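PDB 5NTD: leucyl aminopeptidase from Trypanosoma brucei brucei, which probably removes leucine and other N-terminal residues from peptides as a metal-dependent M17 aminopeptidase, here holding manganese ions and the inhibitor bestatin. Local coordinates for residues Val202-Asp214 with Ser503-Thr515. Residues are numbered along the deposited sequence; the frame is centred on the assembly and turned at random.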
loop_
_atom_site.group_PDB
_atom_site.type_symbol
_atom_site.label_atom_id
_atom_site.label_comp_id
_atom_site.label_asym_id
_atom_site.label_seq_id
_atom_site.Cartn_x
_atom_site.Cartn_y
_atom_site.Cartn_z
ATOM N N VAL G 202 18.521 -8.985 -41.976
ATOM C CA VAL G 202 18.559 -8.235 -40.681
ATOM C C VAL G 202 17.176 -7.692 -40.309
ATOM O O VAL G 202 16.698 -7.869 -39.206
ATOM C CB VAL G 202 19.568 -7.063 -40.729
ATOM C CG1 VAL G 202 19.460 -6.171 -39.503
ATOM C CG2 VAL G 202 20.970 -7.623 -40.823
ATOM N N ALA G 203 16.569 -7.027 -41.275
ATOM C CA ALA G 203 15.231 -6.455 -41.075
ATOM C C ALA G 203 14.223 -7.538 -40.755
ATOM O O ALA G 203 13.354 -7.383 -39.887
ATOM C CB ALA G 203 14.782 -5.700 -42.289
ATOM N N THR G 204 14.370 -8.662 -41.431
ATOM C CA THR G 204 13.485 -9.824 -41.182
ATOM C C THR G 204 13.606 -10.298 -39.723
ATOM O O THR G 204 12.601 -10.598 -39.074
ATOM C CB THR G 204 13.802 -10.975 -42.160
ATOM O OG1 THR G 204 13.636 -10.471 -43.488
ATOM C CG2 THR G 204 12.862 -12.182 -41.947
ATOM N N SER G 205 14.839 -10.396 -39.239
ATOM C CA SER G 205 15.088 -10.855 -37.866
ATOM C C SER G 205 14.565 -9.847 -36.822
ATOM O O SER G 205 14.020 -10.231 -35.805
ATOM C CB SER G 205 16.550 -11.144 -37.634
ATOM O OG SER G 205 16.852 -12.483 -38.024
ATOM N N THR G 206 14.740 -8.557 -37.088
ATOM C CA THR G 206 14.180 -7.521 -36.222
ATOM C C THR G 206 12.646 -7.683 -36.092
ATOM O O THR G 206 12.089 -7.618 -35.006
ATOM C CB THR G 206 14.463 -6.132 -36.764
ATOM O OG1 THR G 206 15.872 -5.926 -36.774
ATOM C CG2 THR G 206 13.813 -5.036 -35.886
ATOM N N GLN G 207 12.005 -7.932 -37.233
ATOM C CA GLN G 207 10.542 -8.038 -37.317
ATOM C C GLN G 207 9.994 -9.356 -36.800
ATOM O O GLN G 207 8.936 -9.390 -36.189
ATOM C CB GLN G 207 10.049 -7.796 -38.713
ATOM C CG GLN G 207 10.266 -6.350 -39.125
ATOM C CD GLN G 207 9.817 -6.066 -40.545
ATOM O OE1 GLN G 207 9.708 -6.985 -41.372
ATOM N NE2 GLN G 207 9.589 -4.803 -40.839
ATOM N N LEU G 208 10.724 -10.434 -37.014
ATOM C CA LEU G 208 10.337 -11.729 -36.409
ATOM C C LEU G 208 10.422 -11.616 -34.879
ATOM O O LEU G 208 9.559 -12.087 -34.171
ATOM C CB LEU G 208 11.224 -12.868 -36.896
ATOM C CG LEU G 208 10.953 -14.218 -36.264
ATOM C CD1 LEU G 208 9.517 -14.651 -36.484
ATOM C CD2 LEU G 208 11.890 -15.269 -36.848
ATOM N N CYS G 209 11.502 -11.018 -34.412
ATOM C CA CYS G 209 11.729 -10.793 -32.980
ATOM C C CYS G 209 10.577 -9.971 -32.410
ATOM O O CYS G 209 9.950 -10.337 -31.416
ATOM C CB CYS G 209 13.039 -10.095 -32.758
ATOM S SG CYS G 209 13.470 -9.862 -31.010
ATOM N N GLN G 210 10.244 -8.912 -33.130
ATOM C CA GLN G 210 9.085 -8.066 -32.790
ATOM C C GLN G 210 7.798 -8.870 -32.709
ATOM O O GLN G 210 6.991 -8.729 -31.772
ATOM C CB GLN G 210 8.935 -6.948 -33.792
ATOM C CG GLN G 210 7.986 -5.864 -33.359
ATOM C CD GLN G 210 7.583 -4.969 -34.526
ATOM O OE1 GLN G 210 7.937 -3.801 -34.575
ATOM N NE2 GLN G 210 6.803 -5.519 -35.449
ATOM N N ARG G 211 7.623 -9.755 -33.670
ATOM C CA ARG G 211 6.395 -10.573 -33.773
ATOM C C ARG G 211 6.261 -11.468 -32.564
ATOM O O ARG G 211 5.192 -11.577 -31.957
ATOM C CB ARG G 211 6.423 -11.407 -35.049
ATOM C CG ARG G 211 5.119 -12.148 -35.327
ATOM C CD ARG G 211 5.132 -12.878 -36.676
ATOM N NE ARG G 211 3.867 -13.560 -36.861
ATOM C CZ ARG G 211 2.720 -12.952 -37.170
ATOM N NH1 ARG G 211 2.671 -11.647 -37.415
ATOM N NH2 ARG G 211 1.592 -13.675 -37.218
ATOM N N LEU G 212 7.345 -12.142 -32.238
ATOM C CA LEU G 212 7.357 -13.112 -31.135
ATOM C C LEU G 212 7.060 -12.399 -29.785
ATOM O O LEU G 212 6.322 -12.897 -28.949
ATOM C CB LEU G 212 8.677 -13.856 -31.059
ATOM C CG LEU G 212 9.016 -14.754 -32.270
ATOM C CD1 LEU G 212 10.453 -15.160 -32.215
ATOM C CD2 LEU G 212 8.132 -15.990 -32.319
ATOM N N VAL G 213 7.653 -11.229 -29.627
ATOM C CA VAL G 213 7.528 -10.458 -28.390
ATOM C C VAL G 213 6.115 -9.860 -28.247
ATOM O O VAL G 213 5.472 -10.001 -27.215
ATOM C CB VAL G 213 8.629 -9.392 -28.294
ATOM C CG1 VAL G 213 8.445 -8.535 -27.046
ATOM C CG2 VAL G 213 9.972 -10.079 -28.227
ATOM N N ASP G 214 5.634 -9.264 -29.324
ATOM C CA ASP G 214 4.246 -8.713 -29.409
ATOM C C ASP G 214 3.186 -9.779 -29.139
ATOM O O ASP G 214 2.161 -9.524 -28.560
ATOM C CB ASP G 214 3.936 -8.137 -30.795
ATOM C CG ASP G 214 4.366 -6.685 -30.958
ATOM O OD1 ASP G 214 4.514 -5.965 -29.949
ATOM O OD2 ASP G 214 4.611 -6.300 -32.111
ATOM N N SER G 503 5.911 2.163 -26.288
ATOM C CA SER G 503 4.468 2.348 -26.114
ATOM C C SER G 503 3.659 1.805 -27.298
ATOM O O SER G 503 2.475 1.582 -27.171
ATOM C CB SER G 503 4.101 3.802 -25.858
ATOM O OG SER G 503 4.407 4.546 -27.008
ATOM N N ASN G 504 4.336 1.528 -28.402
ATOM C CA ASN G 504 3.723 0.810 -29.546
ATOM C C ASN G 504 3.863 -0.692 -29.525
ATOM O O ASN G 504 3.313 -1.378 -30.377
ATOM C CB ASN G 504 4.274 1.333 -30.863
ATOM C CG ASN G 504 3.859 2.770 -31.120
ATOM O OD1 ASN G 504 2.757 3.193 -30.761
ATOM N ND2 ASN G 504 4.740 3.527 -31.702
ATOM N N GLY G 505 4.605 -1.196 -28.563
ATOM C CA GLY G 505 4.818 -2.639 -28.463
ATOM C C GLY G 505 6.293 -2.992 -28.599
ATOM O O GLY G 505 7.152 -2.210 -28.267
ATOM N N ALA G 506 6.554 -4.202 -29.089
ATOM C CA ALA G 506 7.911 -4.735 -29.179
ATOM C C ALA G 506 8.737 -3.911 -30.172
ATOM O O ALA G 506 8.214 -3.349 -31.114
ATOM C CB ALA G 506 7.912 -6.157 -29.591
ATOM N N THR G 507 10.012 -3.805 -29.872
ATOM C CA THR G 507 10.975 -3.050 -30.689
ATOM C C THR G 507 11.823 -3.951 -31.602
ATOM O O THR G 507 12.493 -3.470 -32.486
ATOM C CB THR G 507 11.961 -2.254 -29.807
ATOM O OG1 THR G 507 12.569 -3.151 -28.875
ATOM C CG2 THR G 507 11.265 -1.174 -29.089
ATOM N N GLY G 508 11.853 -5.237 -31.305
ATOM C CA GLY G 508 12.767 -6.164 -31.961
ATOM C C GLY G 508 14.227 -5.889 -31.616
ATOM O O GLY G 508 15.137 -6.213 -32.384
ATOM N N PHE G 509 14.462 -5.306 -30.456
ATOM C CA PHE G 509 15.830 -5.045 -29.957
ATOM C C PHE G 509 16.535 -6.347 -29.632
ATOM O O PHE G 509 15.978 -7.223 -28.981
ATOM C CB PHE G 509 15.754 -4.171 -28.696
ATOM C CG PHE G 509 17.080 -3.791 -28.090
ATOM C CD1 PHE G 509 17.815 -4.703 -27.332
ATOM C CD2 PHE G 509 17.529 -2.489 -28.166
ATOM C CE1 PHE G 509 18.997 -4.326 -26.718
ATOM C CE2 PHE G 509 18.710 -2.110 -27.564
ATOM C CZ PHE G 509 19.441 -3.021 -26.841
ATOM N N GLY G 510 17.775 -6.438 -30.060
ATOM C CA GLY G 510 18.672 -7.536 -29.670
ATOM C C GLY G 510 19.362 -8.234 -30.827
ATOM O O GLY G 510 20.595 -8.403 -30.814
ATOM N N PRO G 511 18.601 -8.681 -31.825
ATOM C CA PRO G 511 19.224 -9.427 -32.924
ATOM C C PRO G 511 20.280 -8.672 -33.718
ATOM O O PRO G 511 21.358 -9.184 -33.945
ATOM C CB PRO G 511 18.041 -9.784 -33.812
ATOM C CG PRO G 511 16.909 -9.881 -32.852
ATOM C CD PRO G 511 17.146 -8.782 -31.867
ATOM N N ALA G 512 19.987 -7.445 -34.089
ATOM C CA ALA G 512 20.944 -6.616 -34.837
ATOM C C ALA G 512 22.202 -6.329 -34.012
ATOM O O ALA G 512 23.312 -6.278 -34.531
ATOM C CB ALA G 512 20.318 -5.314 -35.289
ATOM N N LEU G 513 22.011 -6.113 -32.720
ATOM C CA LEU G 513 23.137 -5.956 -31.766
ATOM C C LEU G 513 24.093 -7.156 -31.889
ATOM O O LEU G 513 25.292 -6.990 -32.056
ATOM C CB LEU G 513 22.640 -5.861 -30.323
ATOM C CG LEU G 513 23.681 -5.833 -29.196
ATOM C CD1 LEU G 513 24.584 -4.629 -29.332
ATOM C CD2 LEU G 513 22.954 -5.804 -27.869
ATOM N N LEU G 514 23.525 -8.345 -31.812
ATOM C CA LEU G 514 24.304 -9.570 -31.933
ATOM C C LEU G 514 24.996 -9.681 -33.322
ATOM O O LEU G 514 26.155 -10.048 -33.417
ATOM C CB LEU G 514 23.441 -10.799 -31.723
ATOM C CG LEU G 514 22.920 -11.038 -30.315
ATOM C CD1 LEU G 514 21.971 -12.223 -30.284
ATOM C CD2 LEU G 514 24.083 -11.279 -29.351
ATOM N N THR G 515 24.247 -9.375 -34.366
ATOM C CA THR G 515 24.768 -9.463 -35.703
ATOM C C THR G 515 26.016 -8.588 -35.823
ATOM O O THR G 515 27.041 -9.024 -36.323
ATOM C CB THR G 515 23.728 -9.064 -36.743
ATOM O OG1 THR G 515 22.629 -9.986 -36.663
ATOM C CG2 THR G 515 24.322 -9.140 -38.160
HETATM O O HOH W 1 17.160 -5.935 -34.331
#
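Gly508 lies right against the helix 202-214, its CA 4.2 Å from that of Gln210, and its CA-H points at the carbonyl O of Thr206 in a CH···O contact. Having no side chain lets this backbone come so close, and its positive phi also suits glycine. To one side, Cys209 lays CB and SG against Gly508 CA and Pro511: CB lies 3.9 Å from Pro511 CG, and SG touches both CG and CD.

Toward the helix end, Ala506 CB fits among Gln210, Val213 and Asp214, meeting Val213 CG1 at 3.5 Å. Asp214 holds the strand there: OD1 takes the Ala506 N-H on its syn side at 2.8 Å. The bond is almost straight (174°), though 30° out of the carboxylate plane. OD2 bonds His163, so both oxygens are engaged.

The other end is looser but still buried. Val202 CG1 only brushes Ala512 CB at 4.4 Å, and a water links the two segments, accepting from Thr206 OG1 and Ala512 N and donating to Gly508 O. The solvent side is instead the chain before Gly505, where Ser503 O bonds Asn456 of a second subunit.

Thr507 OG1, also hydrogen-bonded to Pro499 O, accepts from Phe509 N in an ST turn. Gly510 then takes the N-cap position of helix 511-519, which this interior packing joins to helix 196-214 in the cytosol aminopeptidase catalytic domain, Val213's side chain about 10 Å from bound bestatin.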